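Local coordinates for protein halogenase (Chondromyces crocatus, PDB 3E1T) that is an FAD-dependent halogenase of chondrochloren biosynthesis, thought to chlorinate its substrate with the help of the bound flavin, at residues A214-W219 against D371-F376. Residues are numbered along the deposited sequence; the frame is centred on the assembly and turned at random.
Sequences AFQDGW and DTDSYF
Gln-216 and Ser-374 bring the two segments closest, CA to CA, at 5.2 Å, where the type I turn of the hairpin formed by strands 210-215 and 218-224, Phe-215 to Gly-218, meets the start of helix 375-378. A second type I turn, Asp-371 to Ser-374, leads into that helix. Ser-374 is the N-cap: with OG anti to the backbone N (chi1 177°), its hydroxyl donates to Gln-216 O at a modelled 2.4 Å, so short that its exact length is doubtful, and also caps Trp-377 N. A water bridges the same junction, donating to Asp-217 OD1 and accepting from Phe-376 N, while Asp-217 OD2 forms a salt bridge with Arg-258. Next to these polar bonds, Phe-376 CG stands anti to its own N (chi1 179°) and the ring lies with one face against Gly-218. Gly-218 CA sits over the ring centre, 3.6 Å from the centroid of Phe-376 and 11° off the normal, a CH-pi contact. The ring's CZ then reaches the edge of the Trp-219 indole at CD1, 4.4 Å away. A leucine in place of Phe-376 has no ring face, and would probably leave Gly-218 CA without its CH-pi partner and the edge of Trp-219 less well packed. Polar capping and aromatic packing thus work together, joining the hairpin turn to the start of helix 375-378, with the Trp-219 side chain about 7 Å from the bound FAD.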
loop_
_atom_site.group_PDB
_atom_site.type_symbol
_atom_site.label_atom_id
_atom_site.label_comp_id
_atom_site.label_asym_id
_atom_site.label_seq_id
_atom_site.Cartn_x
_atom_site.Cartn_y
_atom_site.Cartn_z
ATOM N N ALA A 214 -3.154 4.953 18.686
ATOM C CA ALA A 214 -2.255 6.079 18.893
ATOM C C ALA A 214 -1.736 6.142 20.332
ATOM O O ALA A 214 -2.469 5.842 21.283
ATOM C CB ALA A 214 -2.965 7.369 18.535
ATOM N N PHE A 215 -0.464 6.501 20.482
ATOM C CA PHE A 215 0.126 6.798 21.793
ATOM C C PHE A 215 1.027 8.022 21.660
ATOM O O PHE A 215 0.963 8.715 20.639
ATOM C CB PHE A 215 0.848 5.588 22.387
ATOM C CG PHE A 215 2.124 5.206 21.680
ATOM C CD1 PHE A 215 3.353 5.331 22.333
ATOM C CD2 PHE A 215 2.099 4.690 20.384
ATOM C CE1 PHE A 215 4.531 4.960 21.717
ATOM C CE2 PHE A 215 3.286 4.312 19.744
ATOM C CZ PHE A 215 4.502 4.451 20.411
ATOM N N GLN A 216 1.851 8.318 22.666
ATOM C CA GLN A 216 2.527 9.622 22.670
ATOM C C GLN A 216 3.536 9.802 21.538
ATOM O O GLN A 216 3.762 10.924 21.083
ATOM C CB GLN A 216 3.196 9.934 24.011
ATOM C CG GLN A 216 3.502 11.417 24.148
ATOM C CD GLN A 216 4.044 11.807 25.490
ATOM O OE1 GLN A 216 3.497 12.702 26.141
ATOM N NE2 GLN A 216 5.135 11.156 25.919
ATOM N N ASP A 217 4.168 8.708 21.119
ATOM C CA ASP A 217 5.260 8.775 20.134
ATOM C C ASP A 217 4.872 8.245 18.740
ATOM O O ASP A 217 5.732 8.096 17.861
ATOM C CB ASP A 217 6.504 8.049 20.664
ATOM C CG ASP A 217 7.288 8.877 21.688
ATOM O OD1 ASP A 217 6.902 10.022 21.982
ATOM O OD2 ASP A 217 8.316 8.383 22.178
ATOM N N GLY A 218 3.590 7.978 18.530
ATOM C CA GLY A 218 3.128 7.449 17.242
ATOM C C GLY A 218 1.923 6.569 17.394
ATOM O O GLY A 218 1.023 6.880 18.171
ATOM N N TRP A 219 1.894 5.468 16.654
ATOM C CA TRP A 219 0.764 4.552 16.728
ATOM C C TRP A 219 1.158 3.116 16.431
ATOM O O TRP A 219 2.183 2.864 15.802
ATOM C CB TRP A 219 -0.406 5.008 15.827
ATOM C CG TRP A 219 -0.103 5.031 14.346
ATOM C CD1 TRP A 219 0.512 6.033 13.653
ATOM C CD2 TRP A 219 -0.431 4.019 13.380
ATOM N NE1 TRP A 219 0.600 5.703 12.317
ATOM C CE2 TRP A 219 0.036 4.473 12.124
ATOM C CE3 TRP A 219 -1.050 2.768 13.458
ATOM C CZ2 TRP A 219 -0.097 3.716 10.954
ATOM C CZ3 TRP A 219 -1.193 2.016 12.294
ATOM C CH2 TRP A 219 -0.717 2.495 11.055
ATOM N N ASP A 371 -3.404 15.008 20.765
ATOM C CA ASP A 371 -2.395 14.649 21.757
ATOM C C ASP A 371 -1.454 15.837 21.908
ATOM O O ASP A 371 -0.390 15.910 21.270
ATOM C CB ASP A 371 -1.647 13.367 21.372
ATOM C CG ASP A 371 -0.911 12.744 22.549
ATOM O OD1 ASP A 371 -0.652 13.455 23.541
ATOM O OD2 ASP A 371 -0.591 11.540 22.488
ATOM N N THR A 372 -1.861 16.769 22.765
ATOM C CA THR A 372 -1.249 18.093 22.814
ATOM C C THR A 372 0.166 18.119 23.358
ATOM O O THR A 372 0.894 19.079 23.114
ATOM C CB THR A 372 -2.120 19.115 23.594
ATOM O OG1 THR A 372 -2.335 18.642 24.928
ATOM C CG2 THR A 372 -3.462 19.322 22.902
ATOM N N ASP A 373 0.570 17.075 24.074
ATOM C CA ASP A 373 1.952 16.997 24.550
ATOM C C ASP A 373 2.841 16.039 23.740
ATOM O O ASP A 373 3.959 15.717 24.148
ATOM C CB ASP A 373 2.002 16.714 26.060
ATOM C CG ASP A 373 1.495 15.337 26.433
ATOM O OD1 ASP A 373 0.763 14.693 25.644
ATOM O OD2 ASP A 373 1.841 14.886 27.548
ATOM N N SER A 374 2.341 15.618 22.574
ATOM C CA SER A 374 3.081 14.734 21.684
ATOM C C SER A 374 3.802 15.523 20.603
ATOM O O SER A 374 3.173 16.260 19.852
ATOM C CB SER A 374 2.148 13.717 21.015
ATOM O OG SER A 374 2.872 12.912 20.096
ATOM N N TYR A 375 5.117 15.357 20.523
ATOM C CA TYR A 375 5.869 15.942 19.422
ATOM C C TYR A 375 5.435 15.322 18.084
ATOM O O TYR A 375 5.217 16.050 17.126
ATOM C CB TYR A 375 7.390 15.859 19.643
ATOM C CG TYR A 375 8.215 16.102 18.389
ATOM C CD1 TYR A 375 8.069 17.271 17.633
ATOM C CD2 TYR A 375 9.125 15.144 17.948
ATOM C CE1 TYR A 375 8.814 17.479 16.465
ATOM C CE2 TYR A 375 9.877 15.341 16.798
ATOM C CZ TYR A 375 9.720 16.510 16.057
ATOM O OH TYR A 375 10.483 16.679 14.907
ATOM N N PHE A 376 5.265 14.000 18.058
ATOM C CA PHE A 376 4.872 13.258 16.848
ATOM C C PHE A 376 3.555 13.788 16.266
ATOM O O PHE A 376 3.502 14.177 15.101
ATOM C CB PHE A 376 4.801 11.747 17.157
ATOM C CG PHE A 376 4.370 10.876 15.980
ATOM C CD1 PHE A 376 5.320 10.198 15.213
ATOM C CD2 PHE A 376 3.014 10.715 15.661
ATOM C CE1 PHE A 376 4.921 9.379 14.128
ATOM C CE2 PHE A 376 2.610 9.902 14.569
ATOM C CZ PHE A 376 3.565 9.236 13.817
HETATM O O HOH W 1 6.363 12.245 20.289
#